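Local coordinates for OsmC-like protein (Jannaschia sp., PDB 3CJE) that is an OsmC-like protein that probably protects its bacterium against organic hydroperoxides by reducing them, at residues Gly21-Lys26 with Gln77-Ala82; Leu122-Pro125 with Ala130-Ala133. All blocks are in the same frame, centred on the assembly; numbering follows the deposited sequence.

Contact 1: residues Gly21-Lys26 with Gln77-Ala82; sequences GKAVGK and QIRAFA. With PO4 (phosphate ion), chain B; GOL (glycerol), chain E.
R79 lays one face of its guanidinium over the methyl of A23, with CB of A23 3.4 Å from NH1 of R79. The opposite face meets the carbonyl O of K26, offset toward the rim, 3.1 Å from NH2 but at a poor angle for a hydrogen bond. The edge faces the carbonyl oxygens of V24 and G25. NH2 of R79 donates to O of V24 at 3.1 Å, with an N-H...O angle of 159°. The acceptor lies in the guanidinium plane, but the donor stands above the carbonyl plane of V24. A bond from NH1 to the same oxygen is weak. The R79 chain bends at chi3 (81°), which brings the flat group between A23 CB and K26 O. NH1 also bonds to R28 O and N29 OD1, and NE to a second glycerol; together these hold the group's rotation. Another glycerol donates from O3 to O of K26 at 2.6 Å and from O2 to O of R79 at 2.7 Å. N of K26 binds a phosphate. These small molecules probably come from the crystallisation liquor. R79 ties the last turn of helix 62-81 to the turn between antiparallel strands 13-24 and 28-37. Helix 128-141 packs against Q77, I78 and F81.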
loop_
_atom_site.group_PDB
_atom_site.type_symbol
_atom_site.label_atom_id
_atom_site.label_comp_id
_atom_site.label_asym_id
_atom_site.label_seq_id
_atom_site.Cartn_x
_atom_site.Cartn_y
_atom_site.Cartn_z
ATOM N N GLY A 21 -15.009 -1.164 2.425
ATOM C CA GLY A 21 -14.677 -1.088 3.835
ATOM C C GLY A 21 -15.862 -0.660 4.664
ATOM O O GLY A 21 -16.594 0.271 4.282
ATOM N N LYS A 22 -16.035 -1.327 5.783
ATOM C CA LYS A 22 -17.078 -1.032 6.734
ATOM C C LYS A 22 -16.515 -0.807 8.125
ATOM O O LYS A 22 -15.727 -1.615 8.610
ATOM C CB LYS A 22 -18.086 -2.166 6.782
ATOM C CG LYS A 22 -18.812 -2.402 5.487
ATOM C CD LYS A 22 -20.069 -3.313 5.709
ATOM N N ALA A 23 -16.908 0.305 8.741
ATOM C CA ALA A 23 -16.460 0.649 10.092
ATOM C C ALA A 23 -17.230 -0.134 11.124
ATOM O O ALA A 23 -18.467 -0.110 11.131
ATOM C CB ALA A 23 -16.613 2.153 10.355
ATOM N N VAL A 24 -16.499 -0.800 12.000
ATOM C CA VAL A 24 -17.071 -1.484 13.147
ATOM C C VAL A 24 -16.313 -1.089 14.429
ATOM O O VAL A 24 -15.238 -0.489 14.400
ATOM C CB VAL A 24 -17.074 -3.020 12.957
ATOM C CG1 VAL A 24 -17.814 -3.394 11.653
ATOM C CG2 VAL A 24 -15.679 -3.563 12.940
ATOM N N GLY A 25 -16.875 -1.446 15.564
ATOM C CA GLY A 25 -16.148 -1.235 16.822
ATOM C C GLY A 25 -15.812 0.247 16.992
ATOM O O GLY A 25 -16.561 1.137 16.574
ATOM N N LYS A 26 -14.647 0.497 17.565
ATOM C CA LYS A 26 -14.205 1.868 17.798
ATOM C C LYS A 26 -13.314 2.394 16.703
ATOM O O LYS A 26 -13.472 3.562 16.279
ATOM C CB LYS A 26 -13.446 1.931 19.117
ATOM C CG LYS A 26 -14.353 1.660 20.317
ATOM C CD LYS A 26 -13.546 1.618 21.572
ATOM C CE LYS A 26 -14.497 1.495 22.783
ATOM N NZ LYS A 26 -13.755 1.389 24.105
ATOM N N GLN A 77 -8.717 8.124 9.095
ATOM C CA GLN A 77 -8.673 9.586 9.225
ATOM C C GLN A 77 -10.083 10.175 9.344
ATOM O O GLN A 77 -10.315 11.101 10.118
ATOM C CB GLN A 77 -7.956 10.229 8.034
ATOM C CG GLN A 77 -6.622 9.631 7.634
ATOM C CD GLN A 77 -5.679 9.615 8.741
ATOM O OE1 GLN A 77 -5.591 10.600 9.493
ATOM N NE2 GLN A 77 -4.962 8.503 8.894
ATOM N N ILE A 78 -11.033 9.665 8.544
ATOM C CA ILE A 78 -12.422 10.093 8.669
ATOM C C ILE A 78 -12.932 9.916 10.094
ATOM O O ILE A 78 -13.514 10.830 10.709
ATOM C CB ILE A 78 -13.321 9.367 7.670
ATOM C CG1 ILE A 78 -12.979 9.793 6.241
ATOM C CG2 ILE A 78 -14.810 9.635 7.956
ATOM C CD1 ILE A 78 -13.631 8.923 5.161
ATOM N N ARG A 79 -12.692 8.729 10.653
ATOM C CA ARG A 79 -13.146 8.410 11.993
ATOM C C ARG A 79 -12.436 9.222 13.069
ATOM O O ARG A 79 -13.087 9.657 14.016
ATOM C CB ARG A 79 -13.038 6.908 12.250
ATOM C CG ARG A 79 -13.901 6.069 11.317
ATOM C CD ARG A 79 -13.707 4.577 11.536
ATOM N NE ARG A 79 -14.488 4.130 12.684
ATOM C CZ ARG A 79 -14.575 2.867 13.088
ATOM N NH1 ARG A 79 -13.934 1.931 12.485
ATOM N NH2 ARG A 79 -15.351 2.577 14.087
ATOM N N ALA A 80 -11.139 9.452 12.903
ATOM C CA ALA A 80 -10.340 10.224 13.855
ATOM C C ALA A 80 -10.713 11.711 13.847
ATOM O O ALA A 80 -10.652 12.382 14.870
ATOM C CB ALA A 80 -8.853 10.062 13.572
ATOM N N PHE A 81 -11.091 12.227 12.692
ATOM C CA PHE A 81 -11.301 13.676 12.547
ATOM C C PHE A 81 -12.775 14.102 12.665
ATOM O O PHE A 81 -13.050 15.284 12.851
ATOM C CB PHE A 81 -10.777 14.142 11.195
ATOM C CG PHE A 81 -9.258 14.084 11.004
ATOM C CD1 PHE A 81 -8.387 13.912 12.049
ATOM C CD2 PHE A 81 -8.713 14.303 9.754
ATOM C CE1 PHE A 81 -7.021 13.882 11.813
ATOM C CE2 PHE A 81 -7.382 14.311 9.542
ATOM C CZ PHE A 81 -6.529 14.082 10.561
ATOM N N ALA A 82 -13.707 13.163 12.568
ATOM C CA ALA A 82 -15.130 13.540 12.442
ATOM C C ALA A 82 -15.621 14.434 13.553
ATOM O O ALA A 82 -16.143 15.535 13.330
ATOM C CB ALA A 82 -15.995 12.270 12.347
HETATM P P PO4 B . -11.764 -1.892 18.241
HETATM O O1 PO4 B . -13.252 -1.837 18.522
HETATM O O2 PO4 B . -11.000 -1.630 19.525
HETATM O O3 PO4 B . -11.361 -0.748 17.335
HETATM O O4 PO4 B . -11.453 -3.288 17.695
HETATM C C1 GOL E . -15.819 8.282 17.554
HETATM O O1 GOL E . -16.145 9.665 17.559
HETATM C C2 GOL E . -14.610 8.125 16.645
HETATM O O2 GOL E . -15.053 8.248 15.297
HETATM C C3 GOL E . -13.909 6.779 16.774
HETATM O O3 GOL E . -14.815 5.683 16.757
#

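Contact 2: residues Leu122-Pro125 with Ala130-Ala133. With GOL (glycerol), chain G.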
loop_
_atom_site.group_PDB
_atom_site.type_symbol
_atom_site.label_atom_id
_atom_site.label_comp_id
_atom_site.label_asym_id
_atom_site.label_seq_id
_atom_site.Cartn_x
_atom_site.Cartn_y
_atom_site.Cartn_z
ATOM N N LEU A 122 -21.181 8.443 4.353
ATOM C CA LEU A 122 -21.103 8.871 5.756
ATOM C C LEU A 122 -22.356 8.674 6.597
ATOM O O LEU A 122 -22.261 8.705 7.854
ATOM C CB LEU A 122 -20.689 10.353 5.849
ATOM C CG LEU A 122 -19.383 10.803 5.215
ATOM C CD1 LEU A 122 -19.121 12.316 5.387
ATOM C CD2 LEU A 122 -18.156 9.971 5.817
ATOM N N HIS A 123 -23.525 8.579 5.953
ATOM C CA HIS A 123 -24.812 8.538 6.666
ATOM C C HIS A 123 -24.877 9.661 7.699
ATOM O O HIS A 123 -25.231 9.440 8.852
ATOM C CB HIS A 123 -25.071 7.191 7.339
ATOM C CG HIS A 123 -24.980 6.026 6.415
ATOM N ND1 HIS A 123 -23.946 5.116 6.470
ATOM C CD2 HIS A 123 -25.786 5.628 5.399
ATOM C CE1 HIS A 123 -24.129 4.192 5.542
ATOM N NE2 HIS A 123 -25.228 4.479 4.877
ATOM N N SER A 124 -24.534 10.872 7.282
ATOM C CA SER A 124 -24.384 11.989 8.190
ATOM C C SER A 124 -25.601 12.896 8.166
ATOM O O SER A 124 -26.145 13.147 7.101
ATOM C CB SER A 124 -23.167 12.820 7.731
ATOM O OG SER A 124 -23.078 14.085 8.380
ATOM N N PRO A 125 -26.010 13.432 9.325
ATOM C CA PRO A 125 -27.097 14.400 9.371
ATOM C C PRO A 125 -26.663 15.861 9.181
ATOM O O PRO A 125 -27.470 16.773 9.408
ATOM C CB PRO A 125 -27.617 14.219 10.781
ATOM C CG PRO A 125 -26.377 13.989 11.558
ATOM C CD PRO A 125 -25.527 13.113 10.684
ATOM N N ALA A 130 -19.831 20.567 5.436
ATOM C CA ALA A 130 -19.129 20.043 6.620
ATOM C C ALA A 130 -18.519 18.661 6.326
ATOM O O ALA A 130 -17.393 18.317 6.759
ATOM C CB ALA A 130 -20.081 19.973 7.852
ATOM N N GLN A 131 -19.296 17.850 5.596
ATOM C CA GLN A 131 -18.857 16.515 5.187
ATOM C C GLN A 131 -17.681 16.612 4.220
ATOM O O GLN A 131 -16.702 15.871 4.306
ATOM C CB GLN A 131 -20.012 15.781 4.543
ATOM C CG GLN A 131 -21.172 15.475 5.523
ATOM C CD GLN A 131 -22.314 14.816 4.816
ATOM O OE1 GLN A 131 -22.129 13.816 4.127
ATOM N NE2 GLN A 131 -23.495 15.415 4.908
ATOM N N GLN A 132 -17.765 17.542 3.273
ATOM C CA GLN A 132 -16.651 17.782 2.360
ATOM C C GLN A 132 -15.387 18.251 3.106
ATOM O O GLN A 132 -14.273 17.807 2.754
ATOM C CB GLN A 132 -17.068 18.784 1.295
ATOM C CG GLN A 132 -18.069 18.177 0.303
ATOM C CD GLN A 132 -18.523 19.201 -0.704
ATOM O OE1 GLN A 132 -18.829 20.347 -0.350
ATOM N NE2 GLN A 132 -18.547 18.799 -1.976
ATOM N N ALA A 133 -15.534 19.101 4.119
ATOM C CA ALA A 133 -14.382 19.583 4.918
ATOM C C ALA A 133 -13.704 18.383 5.580
ATOM O O ALA A 133 -12.471 18.288 5.620
ATOM C CB ALA A 133 -14.819 20.559 5.966
HETATM C C1 GOL G . -27.005 14.723 2.516
HETATM O O1 GOL G . -26.574 13.459 2.002
HETATM C C2 GOL G . -27.247 14.730 4.018
HETATM O O2 GOL G . -26.041 14.129 4.586
HETATM C C3 GOL G . -27.380 16.229 4.477
HETATM O O3 GOL G . -27.468 16.079 5.872
HETATM O O HOH W 1 -24.621 11.445 4.499
#
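Q131 and L122 run past each other in opposite directions. CD1 of L122 lies against the aliphatic part of Q131, 3.7 Å from its CB, and also comes within 3.6 Å of OE1. S124 meets the amide end of the same glutamine: its CB is 3.6 Å from CD of Q131. The Q131 chain is extended beyond CG (chi2 177°), which carries the amide out from the helix to the loop. With chi1 at 168°, OG of S124 swings away from the backbone N and touches CG and CD of Q131. The stronger partner of this OG is D126 N. The link between the polar groups is indirect. NE2 of Q131 donates to O2 of a glycerol at 2.9 Å, and that O2 donates to O of S124 at 2.7 Å. NE2 also bonds to D126 O. A water accepts from N of S124 at 2.8 Å and is hydrogen-bonded to the same glycerol O2; its bond to OE1 of Q131 is weak. The glycerol probably comes from the crystallisation liquor. The contact packs the loop after strand 108-121 against Q131 in the first turn of helix 128-141. L122 also packs on L92, and L158 of the second subunit packs on both L122 and Q131.

How the contacts relate
Contact 1 closes along the chain before contact 2 opens. Their centres are about 13 Å apart, on the same side of the chain's centre. They touch directly through I78 and L122, whose CG2 and CD2 are 4.0 Å apart. Contact 1 joins helix 62-81 to the end of strand 13-24 in the five-stranded antiparallel sheet. Contact 2 joins helix 128-141 to the loop after strand 108-121, outermost of that sheet within the chain. The two helices pack on each other, and L92 touches residues of both contacts. Both contacts also reach the second subunit. Together they hold two helices to the ends of sheet strands within the dimer.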